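Local structure of genome packaging NTPase B204 (Sulfolobus turreted icosahedral virus 2, 4KFS) at residues V7-R12 and L153-Y158; T98-D103 and L131-S136; E121-N126 and D142-V147; K181-Y186 and I198-P203. The protein probably hydrolyses nucleoside triphosphates to drive packaging of the viral genome into the capsid. One frame throughout, in Å; residues are numbered along the deposited sequence.

Contact 1 (V7-R12 and L153-Y158); sequences VVLVGR and LIIMFY
Val-8 and Val-10 offer both their N-H and C=O groups to Leu-153, Ile-155 and Phe-157, the regular pattern of two neighbouring parallel strands. Four backbone hydrogen bonds result: Val-8 N to Leu-153 O, Ile-155 N to Val-8 O at 2.7 Å and practically straight (179°), Val-10 N to Ile-155 O, and Phe-157 N to Val-10 O at 3.0 Å. Weaker CA-H···O contacts fill the gaps, such as Met-156 CA to Val-10 O at 3.4 Å.

Apolar packing splits between the faces of the sheet. Val-7, Leu-9, Leu-153 and Ile-155 share one face, where helix 17-31 lies against Leu-9 and Ile-155, and Val-7 CG1 meets Ile-155 CD1 at 4.3 Å. On the other face Val-10 CB rests 4.1 Å from Met-156 CG, before the methionine bends away.

The Phe-157 ring presents its edge to Val-10 O: with CG anti to its own carbonyl carbon (chi1 -70°), CD2 comes 3.6 Å from that oxygen. Gly-11, the first residue of a probable Walker A loop, passes this ring. One water then bridges Arg-12 N and Tyr-158 O.

Interstrand polarity is thus met within the backbone as far as Phe-157 N, and water takes over where the probable nucleotide-binding loop begins.

Contact 2 (T98-D103 and L131-S136); sequences TVLIID and LGLILS
Five backbone hydrogen bonds join strands 98-102 and 131-137, alternating in direction from Gly-132 N to Thr-98 O (2.7 Å) through to Ser-136 N on Ile-102 O. They are not equivalent. Ile-102 N reaches Ile-134 O almost straight, at 175° about the hydrogen, whereas Leu-100 N approaches Gly-132 O from above the carbonyl plane, where the two strands draw together to 4.3 Å between Val-99 CA and Gly-132 CA. Past the last rung Ser-136 OG donates to Asp-103 O at 2.6 Å; with chi1 at 77°, the hydroxyl sits between the serine's own N and C and faces the carbonyl of Asp-103.

The side chains follow the sheet's two faces. Leu-100 and Leu-133 run alongside one another, their CD2 methyls 3.8 Å apart, and Ile-102 lies likewise beside Leu-135, with CB 3.9 Å from Leu-135 CD2. On the other face Val-99 CG1 packs obliquely on Ile-134 CG1 at 3.7 Å. These two strands lie in the middle of the mixed sheet of an alpha/beta P-loop-type fold, within its parallel part, linked by a beta-alpha-beta crossover through helices 106-109 and 117-124.

In the next shell, helix 17-31 backs the Val-99 and Ile-134 face through Leu-29 and Phe-25. Thr-98 OG1 is hydrogen-bonded to Gly-96 O, and Asp-103 OD1 is held by His-41 ND1. Ser-136 in turn touches Lys-17 of the probable P-loop.

Contact 3 (E121-N126 and D142-V147); sequences EALHAN and DLMPIV
Leu-123, in the last turn of helix 117-124, faces the first turn of helix 145-150, its CA 6.8 Å from that of Val-147, and no hydrogen bond passes between the two backbones. The leucine makes three of the four residue contacts. Its CD1 methyl comes within 3.7 Å of Ile-146 CG2, 3.9 Å of Met-144 CE and 4.1 Å of Val-147 CG2, so that one methyl is set among three side chains of the facing segment. CD2 adds a second touch on Val-147, whose side chain crosses the leucine at about a right angle. Met-144 brings its terminal methyl over by a bend about the CG-SD bond, chi3 being -76°.

The two helices flank strand 131-137 in the chain, one leading into it and the other following it, and they pack on the same face of the central sheet, where Val-147 also touches Val-8 of strand 6-10. Phe-109 of helix 106-109 joins the apolar cluster, meeting Leu-123, Met-144 and Val-147.

Towards the solvent the packing thins. The His-124 ring stands obliquely to Ile-146, with CE1 4.4 Å from Ile-146 CG2, while its ND1 is hydrogen-bonded to Asp-120 O within its own helix.

Contact 4 (K181-Y186 and I198-P203); sequences KTLKQY and IKIHKP. With AMP (adenosine monophosphate), chain C.
The adenine pocket of the bound AMP is walled on one side by Tyr-186, at the end of the loop that leads from helix 174-180 into strand 188-192. The phenol ring lies between the purine and the aliphatic part of Gln-185. AMP N3 stands 3.4 Å above the middle of one face, and Gln-185 CG lies 3.5 Å above the middle of the opposite one. At the inner end Tyr-186 CG is 3.5 Å from AMP C2; at the outer end its OH is 3.5 Å from AMP C1' of the ribose.

Pro-203 meets the root of this tyrosine. Its CB packs on Tyr-186 CB at 3.7 Å, its CG lies 3.7 Å from Gln-185 O, and its CA-H points to Tyr-186 O. With CG anti to the carbonyl carbon (chi1 -50°), the tyrosine ring leads away from the proline to the nucleotide. Further back, the Leu-183 and Ile-200 side chains meet at a slant, CD2 of the leucine 3.9 Å from CG2 of the isoleucine, an apolar touch close to the surface.

No hydrogen bond joins the two segments directly. AMP is hydrogen-bonded to the backbone amides of Gly-16 and Tyr-19 and to Ile-204 O. Strand 197-201 is the outermost strand at this end of the sheet, pairing antiparallel with strand 188-192, on whose Phe-188 His-201 stacks; the loop 181-186 passes beside it, with Leu-183 resting on Tyr-158 beyond strand 153-156.

Contacts 1 and 2 share one sheet, their centres 13 Å apart, and strands 6-10 and 131-137 are neighbours in it: Val-7 N lies 2.7 Å from Leu-133 O, and Leu-9 N lies 2.7 Å from Leu-135 O, both probable hydrogen bonds. Contact 3 packs against both, with Val-147 CG1 3.7 Å from Val-8 CG2 and 3.8 Å from Leu-135 CD1. Contact 4 meets only contact 1, where Leu-183 CD1 lies 3.6 Å from Phe-157 C; about 14 Å separates its nearest atoms from contact 2. AMP links the sheet's end to this periphery, touching Arg-12 of contact 1 and lying over one face of the Tyr-186 ring of contact 4, while the side chain of Ser-136 of contact 2 stays about 9 Å from it.

Contact 1 (V7-R12 and L153-Y158)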
loop_
_atom_site.group_PDB
_atom_site.type_symbol
_atom_site.label_atom_id
_atom_site.label_comp_id
_atom_site.label_asym_id
_atom_site.label_seq_id
_atom_site.Cartn_x
_atom_site.Cartn_y
_atom_site.Cartn_z
ATOM N N VAL A 7 -1.791 5.146 0.842
ATOM C CA VAL A 7 -0.514 5.141 1.514
ATOM C C VAL A 7 0.466 4.270 0.739
ATOM O O VAL A 7 0.177 3.110 0.446
ATOM C CB VAL A 7 -0.654 4.599 2.935
ATOM C CG1 VAL A 7 0.686 4.590 3.633
ATOM C CG2 VAL A 7 -1.689 5.408 3.714
ATOM N N VAL A 8 1.621 4.830 0.401
ATOM C CA VAL A 8 2.672 4.058 -0.255
ATOM C C VAL A 8 3.864 3.869 0.677
ATOM O O VAL A 8 4.355 4.830 1.259
ATOM C CB VAL A 8 3.143 4.717 -1.556
ATOM C CG1 VAL A 8 4.144 3.800 -2.291
ATOM C CG2 VAL A 8 1.954 5.040 -2.426
ATOM N N LEU A 9 4.294 2.614 0.827
ATOM C CA LEU A 9 5.425 2.240 1.663
ATOM C C LEU A 9 6.593 1.822 0.783
ATOM O O LEU A 9 6.449 0.966 -0.088
ATOM C CB LEU A 9 5.058 1.056 2.555
ATOM C CG LEU A 9 4.333 1.332 3.869
ATOM C CD1 LEU A 9 2.912 1.781 3.606
ATOM C CD2 LEU A 9 4.346 0.093 4.747
ATOM N N VAL A 10 7.749 2.424 1.008
ATOM C CA VAL A 10 8.932 2.099 0.231
ATOM C C VAL A 10 10.106 1.772 1.152
ATOM O O VAL A 10 10.510 2.590 1.978
ATOM C CB VAL A 10 9.332 3.257 -0.700
ATOM C CG1 VAL A 10 10.458 2.817 -1.643
ATOM C CG2 VAL A 10 8.130 3.735 -1.502
ATOM N N GLY A 11 10.637 0.562 1.009
ATOM C CA GLY A 11 11.809 0.154 1.760
ATOM C C GLY A 11 12.236 -1.241 1.364
ATOM O O GLY A 11 11.422 -2.040 0.908
ATOM N N ARG A 12 13.515 -1.540 1.554
ATOM C CA ARG A 12 14.055 -2.843 1.184
ATOM C C ARG A 12 13.639 -3.964 2.136
ATOM O O ARG A 12 12.973 -3.738 3.153
ATOM C CB ARG A 12 15.579 -2.763 1.076
ATOM C CG ARG A 12 16.084 -1.861 -0.057
ATOM C CD ARG A 12 17.470 -1.329 0.263
ATOM N NE ARG A 12 18.284 -1.055 -0.925
ATOM C CZ ARG A 12 18.199 0.054 -1.657
ATOM N NH1 ARG A 12 17.315 0.993 -1.339
ATOM N NH2 ARG A 12 18.986 0.223 -2.714
ATOM N N LEU A 153 -0.147 9.789 1.435
ATOM C CA LEU A 153 0.999 9.676 2.342
ATOM C C LEU A 153 2.027 8.750 1.719
ATOM O O LEU A 153 1.680 7.702 1.182
ATOM C CB LEU A 153 0.558 9.087 3.678
ATOM C CG LEU A 153 -0.302 9.918 4.625
ATOM C CD1 LEU A 153 -0.685 9.066 5.824
ATOM C CD2 LEU A 153 0.446 11.177 5.073
ATOM N N ILE A 154 3.289 9.137 1.774
ATOM C CA ILE A 154 4.360 8.297 1.275
ATOM C C ILE A 154 5.353 8.062 2.413
ATOM O O ILE A 154 5.870 9.005 3.013
ATOM C CB ILE A 154 5.057 8.942 0.051
ATOM C CG1 ILE A 154 4.047 9.158 -1.081
ATOM C CG2 ILE A 154 6.216 8.067 -0.443
ATOM C CD1 ILE A 154 4.572 10.086 -2.208
ATOM N N ILE A 155 5.598 6.796 2.712
ATOM C CA ILE A 155 6.489 6.406 3.797
ATOM C C ILE A 155 7.737 5.782 3.204
ATOM O O ILE A 155 7.649 4.911 2.352
ATOM C CB ILE A 155 5.792 5.392 4.708
ATOM C CG1 ILE A 155 4.625 6.067 5.447
ATOM C CG2 ILE A 155 6.780 4.763 5.675
ATOM C CD1 ILE A 155 3.878 5.138 6.409
ATOM N N MET A 156 8.901 6.242 3.633
ATOM C CA MET A 156 10.155 5.742 3.084
ATOM C C MET A 156 11.175 5.419 4.180
ATOM O O MET A 156 11.380 6.198 5.118
ATOM C CB MET A 156 10.744 6.755 2.083
ATOM C CG MET A 156 9.864 6.981 0.816
ATOM S SD MET A 156 10.461 8.377 -0.173
ATOM C CE MET A 156 9.663 9.742 0.651
ATOM N N PHE A 157 11.808 4.260 4.048
ATOM C CA PHE A 157 12.912 3.874 4.921
ATOM C C PHE A 157 14.246 4.296 4.288
ATOM O O PHE A 157 14.271 4.838 3.186
ATOM C CB PHE A 157 12.847 2.364 5.183
ATOM C CG PHE A 157 11.683 1.957 6.047
ATOM C CD1 PHE A 157 11.848 1.759 7.408
ATOM C CD2 PHE A 157 10.415 1.793 5.500
ATOM C CE1 PHE A 157 10.777 1.403 8.213
ATOM C CE2 PHE A 157 9.339 1.425 6.303
ATOM C CZ PHE A 157 9.521 1.236 7.655
ATOM N N TYR A 158 15.354 4.080 4.992
ATOM C CA TYR A 158 16.653 4.575 4.528
ATOM C C TYR A 158 16.982 4.178 3.072
ATOM O O TYR A 158 16.678 3.067 2.637
ATOM C CB TYR A 158 17.770 4.118 5.491
ATOM C CG TYR A 158 19.139 4.165 4.869
ATOM C CD1 TYR A 158 19.907 5.317 4.912
ATOM C CD2 TYR A 158 19.654 3.056 4.215
ATOM C CE1 TYR A 158 21.156 5.358 4.316
ATOM C CE2 TYR A 158 20.885 3.085 3.624
ATOM C CZ TYR A 158 21.638 4.235 3.674
ATOM O OH TYR A 158 22.873 4.247 3.067
HETATM O O HOH W 1 15.305 0.445 3.044
#

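Contact 2 (T98-D103 and L131-S136)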
loop_
_atom_site.group_PDB
_atom_site.type_symbol
_atom_site.label_atom_id
_atom_site.label_comp_id
_atom_site.label_asym_id
_atom_site.label_seq_id
_atom_site.Cartn_x
_atom_site.Cartn_y
_atom_site.Cartn_z
ATOM N N THR A 98 -12.959 0.577 3.442
ATOM C CA THR A 98 -12.154 -0.619 3.557
ATOM C C THR A 98 -10.783 -0.305 3.002
ATOM O O THR A 98 -10.658 0.427 2.015
ATOM C CB THR A 98 -12.787 -1.767 2.719
ATOM O OG1 THR A 98 -14.036 -2.156 3.302
ATOM C CG2 THR A 98 -11.866 -2.988 2.641
ATOM N N VAL A 99 -9.751 -0.847 3.635
ATOM C CA VAL A 99 -8.400 -0.657 3.151
ATOM C C VAL A 99 -7.945 -1.868 2.353
ATOM O O VAL A 99 -7.959 -2.991 2.842
ATOM C CB VAL A 99 -7.404 -0.413 4.299
ATOM C CG1 VAL A 99 -6.010 -0.135 3.727
ATOM C CG2 VAL A 99 -7.866 0.748 5.169
ATOM N N LEU A 100 -7.556 -1.634 1.112
ATOM C CA LEU A 100 -6.956 -2.682 0.302
ATOM C C LEU A 100 -5.436 -2.633 0.442
ATOM O O LEU A 100 -4.784 -1.668 0.004
ATOM C CB LEU A 100 -7.365 -2.523 -1.155
ATOM C CG LEU A 100 -6.728 -3.486 -2.156
ATOM C CD1 LEU A 100 -6.996 -4.951 -1.794
ATOM C CD2 LEU A 100 -7.247 -3.169 -3.565
ATOM N N ILE A 101 -4.883 -3.674 1.063
ATOM C CA ILE A 101 -3.450 -3.764 1.337
ATOM C C ILE A 101 -2.747 -4.648 0.303
ATOM O O ILE A 101 -3.054 -5.833 0.160
ATOM C CB ILE A 101 -3.197 -4.328 2.761
ATOM C CG1 ILE A 101 -3.947 -3.489 3.803
ATOM C CG2 ILE A 101 -1.698 -4.424 3.051
ATOM C CD1 ILE A 101 -3.723 -3.939 5.246
ATOM N N ILE A 102 -1.823 -4.062 -0.443
ATOM C CA ILE A 102 -1.122 -4.790 -1.492
ATOM C C ILE A 102 0.383 -4.814 -1.224
ATOM O O ILE A 102 1.078 -3.802 -1.433
ATOM C CB ILE A 102 -1.405 -4.156 -2.852
ATOM C CG1 ILE A 102 -2.912 -3.990 -3.043
ATOM C CG2 ILE A 102 -0.820 -4.999 -3.968
ATOM C CD1 ILE A 102 -3.312 -3.598 -4.454
ATOM N N ASP A 103 0.897 -5.960 -0.769
ATOM C CA ASP A 103 2.301 -6.024 -0.335
ATOM C C ASP A 103 3.366 -6.046 -1.451
ATOM O O ASP A 103 4.493 -5.610 -1.234
ATOM C CB ASP A 103 2.552 -7.126 0.715
ATOM C CG ASP A 103 2.224 -8.519 0.210
ATOM O OD1 ASP A 103 2.162 -8.717 -1.023
ATOM O OD2 ASP A 103 2.042 -9.429 1.053
ATOM N N LEU A 131 -12.598 2.799 -0.845
ATOM C CA LEU A 131 -11.442 1.930 -0.664
ATOM C C LEU A 131 -10.144 2.704 -0.463
ATOM O O LEU A 131 -9.692 3.402 -1.366
ATOM C CB LEU A 131 -11.276 0.995 -1.861
ATOM C CG LEU A 131 -12.338 -0.096 -2.080
ATOM C CD1 LEU A 131 -12.141 -0.759 -3.424
ATOM C CD2 LEU A 131 -12.250 -1.135 -0.990
ATOM N N GLY A 132 -9.540 2.567 0.710
ATOM C CA GLY A 132 -8.185 3.057 0.904
ATOM C C GLY A 132 -7.194 2.090 0.269
ATOM O O GLY A 132 -7.547 0.944 -0.042
ATOM N N LEU A 133 -5.962 2.539 0.066
ATOM C CA LEU A 133 -4.900 1.669 -0.431
ATOM C C LEU A 133 -3.648 1.791 0.419
ATOM O O LEU A 133 -3.225 2.898 0.772
ATOM C CB LEU A 133 -4.521 2.018 -1.866
ATOM C CG LEU A 133 -5.404 1.685 -3.060
ATOM C CD1 LEU A 133 -4.804 2.391 -4.268
ATOM C CD2 LEU A 133 -5.464 0.184 -3.319
ATOM N N ILE A 134 -3.060 0.648 0.744
ATOM C CA ILE A 134 -1.710 0.613 1.270
ATOM C C ILE A 134 -0.876 -0.220 0.298
ATOM O O ILE A 134 -1.105 -1.427 0.127
ATOM C CB ILE A 134 -1.678 0.004 2.681
ATOM C CG1 ILE A 134 -2.435 0.904 3.664
ATOM C CG2 ILE A 134 -0.253 -0.203 3.119
ATOM C CD1 ILE A 134 -2.549 0.338 5.081
ATOM N N LEU A 135 0.059 0.438 -0.372
ATOM C CA LEU A 135 0.884 -0.205 -1.382
ATOM C C LEU A 135 2.310 -0.267 -0.880
ATOM O O LEU A 135 2.850 0.747 -0.440
ATOM C CB LEU A 135 0.866 0.598 -2.678
ATOM C CG LEU A 135 -0.446 0.920 -3.384
ATOM C CD1 LEU A 135 -0.150 1.602 -4.709
ATOM C CD2 LEU A 135 -1.288 -0.339 -3.589
ATOM N N SER A 136 2.945 -1.432 -0.934
ATOM C CA SER A 136 4.353 -1.468 -0.523
ATOM C C SER A 136 5.234 -1.948 -1.660
ATOM O O SER A 136 4.798 -2.725 -2.521
ATOM C CB SER A 136 4.576 -2.289 0.755
ATOM O OG SER A 136 4.545 -3.683 0.504
#

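Contact 3 (E121-N126 and D142-V147)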
loop_
_atom_site.group_PDB
_atom_site.type_symbol
_atom_site.label_atom_id
_atom_site.label_comp_id
_atom_site.label_asym_id
_atom_site.label_seq_id
_atom_site.Cartn_x
_atom_site.Cartn_y
_atom_site.Cartn_z
ATOM N N GLU A 121 -9.004 3.860 -11.572
ATOM C CA GLU A 121 -9.960 4.112 -10.488
ATOM C C GLU A 121 -9.271 3.969 -9.131
ATOM O O GLU A 121 -9.472 4.781 -8.220
ATOM C CB GLU A 121 -11.182 3.179 -10.594
ATOM C CG GLU A 121 -12.253 3.468 -9.538
ATOM C CD GLU A 121 -13.599 2.806 -9.824
ATOM O OE1 GLU A 121 -13.626 1.602 -10.150
ATOM O OE2 GLU A 121 -14.634 3.499 -9.706
ATOM N N ALA A 122 -8.439 2.942 -9.000
ATOM C CA ALA A 122 -7.751 2.708 -7.741
ATOM C C ALA A 122 -6.893 3.903 -7.323
ATOM O O ALA A 122 -6.829 4.215 -6.138
ATOM C CB ALA A 122 -6.919 1.425 -7.802
ATOM N N LEU A 123 -6.257 4.574 -8.291
ATOM C CA LEU A 123 -5.356 5.690 -7.994
ATOM C C LEU A 123 -6.058 7.046 -7.929
ATOM O O LEU A 123 -5.573 7.954 -7.289
ATOM C CB LEU A 123 -4.216 5.768 -9.027
ATOM C CG LEU A 123 -3.250 4.586 -9.099
ATOM C CD1 LEU A 123 -2.142 4.877 -10.086
ATOM C CD2 LEU A 123 -2.660 4.318 -7.742
ATOM N N HIS A 124 -7.195 7.192 -8.599
ATOM C CA HIS A 124 -7.816 8.509 -8.692
ATOM C C HIS A 124 -9.198 8.622 -8.077
ATOM O O HIS A 124 -9.651 9.726 -7.788
ATOM C CB HIS A 124 -7.903 8.952 -10.151
ATOM C CG HIS A 124 -6.572 9.081 -10.817
ATOM N ND1 HIS A 124 -5.956 8.024 -11.450
ATOM C CD2 HIS A 124 -5.738 10.139 -10.946
ATOM C CE1 HIS A 124 -4.800 8.427 -11.946
ATOM N NE2 HIS A 124 -4.646 9.708 -11.659
ATOM N N ALA A 125 -9.888 7.501 -7.912
ATOM C CA ALA A 125 -11.273 7.557 -7.472
ATOM C C ALA A 125 -11.511 6.663 -6.270
ATOM O O ALA A 125 -12.628 6.224 -6.030
ATOM C CB ALA A 125 -12.209 7.168 -8.622
ATOM N N ASN A 126 -10.457 6.400 -5.508
ATOM C CA ASN A 126 -10.542 5.373 -4.494
ATOM C C ASN A 126 -11.514 5.767 -3.384
ATOM O O ASN A 126 -12.190 4.915 -2.812
ATOM C CB ASN A 126 -9.153 5.028 -3.952
ATOM C CG ASN A 126 -8.555 6.154 -3.168
ATOM O OD1 ASN A 126 -8.079 7.131 -3.737
ATOM N ND2 ASN A 126 -8.595 6.038 -1.850
ATOM N N ASP A 142 10.250 1.046 -8.733
ATOM C CA ASP A 142 9.488 -0.145 -9.101
ATOM C C ASP A 142 8.101 0.230 -9.637
ATOM O O ASP A 142 7.552 -0.458 -10.489
ATOM C CB ASP A 142 9.282 -1.075 -7.889
ATOM C CG ASP A 142 10.581 -1.678 -7.343
ATOM O OD1 ASP A 142 11.605 -1.705 -8.057
ATOM O OD2 ASP A 142 10.557 -2.157 -6.183
ATOM N N LEU A 143 7.535 1.313 -9.113
ATOM C CA LEU A 143 6.165 1.710 -9.422
ATOM C C LEU A 143 6.100 2.845 -10.438
ATOM O O LEU A 143 7.037 3.633 -10.556
ATOM C CB LEU A 143 5.470 2.168 -8.141
ATOM C CG LEU A 143 5.498 1.180 -6.965
ATOM C CD1 LEU A 143 4.786 1.753 -5.748
ATOM C CD2 LEU A 143 4.890 -0.181 -7.366
ATOM N N MET A 144 4.984 2.924 -11.161
ATOM C CA MET A 144 4.679 4.090 -11.974
ATOM C C MET A 144 4.806 5.332 -11.119
ATOM O O MET A 144 4.258 5.368 -10.014
ATOM C CB MET A 144 3.227 4.056 -12.453
ATOM C CG MET A 144 2.799 2.846 -13.194
ATOM S SD MET A 144 1.012 2.958 -13.427
ATOM C CE MET A 144 0.417 2.551 -11.797
ATOM N N PRO A 145 5.507 6.359 -11.635
ATOM C CA PRO A 145 5.631 7.670 -10.997
ATOM C C PRO A 145 4.276 8.211 -10.570
ATOM O O PRO A 145 4.170 8.928 -9.578
ATOM C CB PRO A 145 6.216 8.546 -12.110
ATOM C CG PRO A 145 6.984 7.604 -12.960
ATOM C CD PRO A 145 6.288 6.273 -12.884
ATOM N N ILE A 146 3.242 7.840 -11.314
ATOM C CA ILE A 146 1.897 8.326 -11.080
ATOM C C ILE A 146 1.351 7.905 -9.711
ATOM O O ILE A 146 0.520 8.598 -9.112
ATOM C CB ILE A 146 0.979 7.870 -12.234
ATOM C CG1 ILE A 146 1.001 8.945 -13.308
ATOM C CG2 ILE A 146 -0.431 7.650 -11.779
ATOM C CD1 ILE A 146 1.018 10.297 -12.694
ATOM N N VAL A 147 1.841 6.781 -9.206
ATOM C CA VAL A 147 1.394 6.317 -7.898
ATOM C C VAL A 147 1.761 7.341 -6.829
ATOM O O VAL A 147 0.959 7.639 -5.944
ATOM C CB VAL A 147 1.995 4.944 -7.546
ATOM C CG1 VAL A 147 1.711 4.591 -6.087
ATOM C CG2 VAL A 147 1.442 3.888 -8.460
#

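Contact 4 (K181-Y186 and I198-P203)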
loop_
_atom_site.group_PDB
_atom_site.type_symbol
_atom_site.label_atom_id
_atom_site.label_comp_id
_atom_site.label_asym_id
_atom_site.label_seq_id
_atom_site.Cartn_x
_atom_site.Cartn_y
_atom_site.Cartn_z
ATOM N N LYS A 181 18.176 9.970 3.222
ATOM C CA LYS A 181 19.585 9.574 3.245
ATOM C C LYS A 181 20.140 9.373 4.650
ATOM O O LYS A 181 21.133 8.671 4.834
ATOM C CB LYS A 181 20.457 10.628 2.550
ATOM C CG LYS A 181 20.184 10.803 1.077
ATOM C CD LYS A 181 21.189 11.748 0.434
ATOM C CE LYS A 181 21.683 12.799 1.430
ATOM N NZ LYS A 181 22.362 13.953 0.770
ATOM N N THR A 182 19.518 9.993 5.642
ATOM C CA THR A 182 20.074 9.914 6.987
ATOM C C THR A 182 19.211 9.153 7.993
ATOM O O THR A 182 19.424 9.262 9.198
ATOM C CB THR A 182 20.413 11.311 7.539
ATOM O OG1 THR A 182 19.214 12.080 7.674
ATOM C CG2 THR A 182 21.369 12.035 6.593
ATOM N N LEU A 183 18.258 8.362 7.508
ATOM C CA LEU A 183 17.417 7.592 8.416
ATOM C C LEU A 183 18.193 6.443 9.064
ATOM O O LEU A 183 18.933 5.727 8.398
ATOM C CB LEU A 183 16.203 7.036 7.683
ATOM C CG LEU A 183 15.163 8.056 7.236
ATOM C CD1 LEU A 183 14.281 7.417 6.167
ATOM C CD2 LEU A 183 14.340 8.496 8.443
ATOM N N LYS A 184 18.000 6.263 10.363
ATOM C CA LYS A 184 18.636 5.160 11.073
ATOM C C LYS A 184 17.770 3.914 10.967
ATOM O O LYS A 184 16.688 3.962 10.369
ATOM C CB LYS A 184 18.890 5.546 12.528
ATOM C CG LYS A 184 19.856 6.719 12.673
ATOM C CD LYS A 184 19.978 7.153 14.131
ATOM C CE LYS A 184 21.014 8.277 14.307
ATOM N NZ LYS A 184 20.591 9.579 13.696
ATOM N N GLN A 185 18.252 2.792 11.496
ATOM C CA GLN A 185 17.532 1.532 11.338
ATOM C C GLN A 185 16.108 1.589 11.876
ATOM O O GLN A 185 15.887 1.980 13.010
ATOM C CB GLN A 185 18.283 0.361 11.971
ATOM C CG GLN A 185 17.680 -0.985 11.598
ATOM C CD GLN A 185 18.486 -2.164 12.122
ATOM O OE1 GLN A 185 19.103 -2.089 13.188
ATOM N NE2 GLN A 185 18.491 -3.256 11.369
ATOM N N TYR A 186 15.150 1.220 11.023
ATOM C CA TYR A 186 13.723 1.175 11.365
ATOM C C TYR A 186 13.066 2.535 11.517
ATOM O O TYR A 186 11.868 2.606 11.774
ATOM C CB TYR A 186 13.429 0.321 12.607
ATOM C CG TYR A 186 14.041 -1.051 12.576
ATOM C CD1 TYR A 186 14.034 -1.809 11.415
ATOM C CD2 TYR A 186 14.637 -1.587 13.713
ATOM C CE1 TYR A 186 14.599 -3.075 11.389
ATOM C CE2 TYR A 186 15.213 -2.846 13.695
ATOM C CZ TYR A 186 15.186 -3.588 12.533
ATOM O OH TYR A 186 15.759 -4.834 12.506
ATOM N N ILE A 198 6.798 16.929 5.912
ATOM C CA ILE A 198 7.699 15.820 6.224
ATOM C C ILE A 198 7.769 15.576 7.731
ATOM O O ILE A 198 7.893 16.510 8.509
ATOM C CB ILE A 198 9.124 16.106 5.718
ATOM C CG1 ILE A 198 9.223 15.847 4.217
ATOM C CG2 ILE A 198 10.152 15.250 6.456
ATOM C CD1 ILE A 198 10.445 16.464 3.559
ATOM N N LYS A 199 7.669 14.319 8.145
ATOM C CA LYS A 199 7.878 13.970 9.543
ATOM C C LYS A 199 8.858 12.809 9.606
ATOM O O LYS A 199 8.721 11.841 8.868
ATOM C CB LYS A 199 6.542 13.599 10.184
ATOM C CG LYS A 199 6.605 13.082 11.609
ATOM C CD LYS A 199 5.193 13.066 12.203
ATOM C CE LYS A 199 5.160 12.537 13.629
ATOM N NZ LYS A 199 3.923 12.990 14.332
ATOM N N ILE A 200 9.870 12.907 10.460
ATOM C CA ILE A 200 10.766 11.778 10.628
ATOM C C ILE A 200 10.290 10.945 11.806
ATOM O O ILE A 200 10.379 11.375 12.955
ATOM C CB ILE A 200 12.230 12.210 10.845
ATOM C CG1 ILE A 200 12.737 12.998 9.633
ATOM C CG2 ILE A 200 13.102 10.989 11.112
ATOM C CD1 ILE A 200 12.364 12.384 8.278
ATOM N N HIS A 201 9.793 9.748 11.515
ATOM C CA HIS A 201 9.199 8.904 12.540
ATOM C C HIS A 201 10.175 7.877 13.134
ATOM O O HIS A 201 10.984 7.262 12.435
ATOM C CB HIS A 201 7.962 8.203 11.976
ATOM C CG HIS A 201 7.028 7.680 13.019
ATOM N ND1 HIS A 201 7.331 6.595 13.814
ATOM C CD2 HIS A 201 5.780 8.072 13.376
ATOM C CE1 HIS A 201 6.315 6.350 14.624
ATOM N NE2 HIS A 201 5.362 7.231 14.378
ATOM N N LYS A 202 10.083 7.696 14.439
ATOM C CA LYS A 202 10.937 6.745 15.124
ATOM C C LYS A 202 10.404 5.325 14.900
ATOM O O LYS A 202 9.250 5.153 14.491
ATOM C CB LYS A 202 10.986 7.085 16.610
ATOM C CG LYS A 202 11.666 8.415 16.881
ATOM C CD LYS A 202 13.101 8.436 16.346
ATOM C CE LYS A 202 13.839 9.680 16.807
ATOM N NZ LYS A 202 13.199 10.186 18.048
ATOM N N PRO A 203 11.250 4.304 15.147
ATOM C CA PRO A 203 10.787 2.926 14.962
ATOM C C PRO A 203 9.536 2.680 15.789
ATOM O O PRO A 203 9.462 3.157 16.920
ATOM C CB PRO A 203 11.953 2.097 15.516
ATOM C CG PRO A 203 13.155 2.945 15.264
ATOM C CD PRO A 203 12.686 4.362 15.487
HETATM P P AMP C . 10.675 -6.173 7.340
HETATM O O1P AMP C . 11.181 -5.106 6.395
HETATM O O2P AMP C . 10.531 -7.583 6.812
HETATM O O3P AMP C . 9.380 -5.733 7.980
HETATM O "O5'" AMP C . 11.571 -6.194 8.658
HETATM C "C5'" AMP C . 10.971 -6.216 9.943
HETATM C "C4'" AMP C . 11.809 -6.984 10.935
HETATM O "O4'" AMP C . 12.576 -6.060 11.740
HETATM C "C3'" AMP C . 11.036 -7.800 11.957
HETATM O "O3'" AMP C . 10.584 -9.043 11.447
HETATM C "C2'" AMP C . 12.023 -7.928 13.115
HETATM O "O2'" AMP C . 12.930 -8.997 12.889
HETATM C "C1'" AMP C . 12.797 -6.609 13.021
HETATM N N9 AMP C . 12.358 -5.636 14.042
HETATM C C8 AMP C . 12.482 -5.827 15.374
HETATM N N7 AMP C . 12.000 -4.766 16.071
HETATM C C5 AMP C . 11.561 -3.866 15.176
HETATM C C6 AMP C . 10.932 -2.530 15.263
HETATM N N6 AMP C . 10.693 -1.957 16.466
HETATM N N1 AMP C . 10.614 -1.914 14.109
HETATM C C2 AMP C . 10.863 -2.509 12.921
HETATM N N3 AMP C . 11.421 -3.720 12.755
HETATM C C4 AMP C . 11.797 -4.437 13.837
#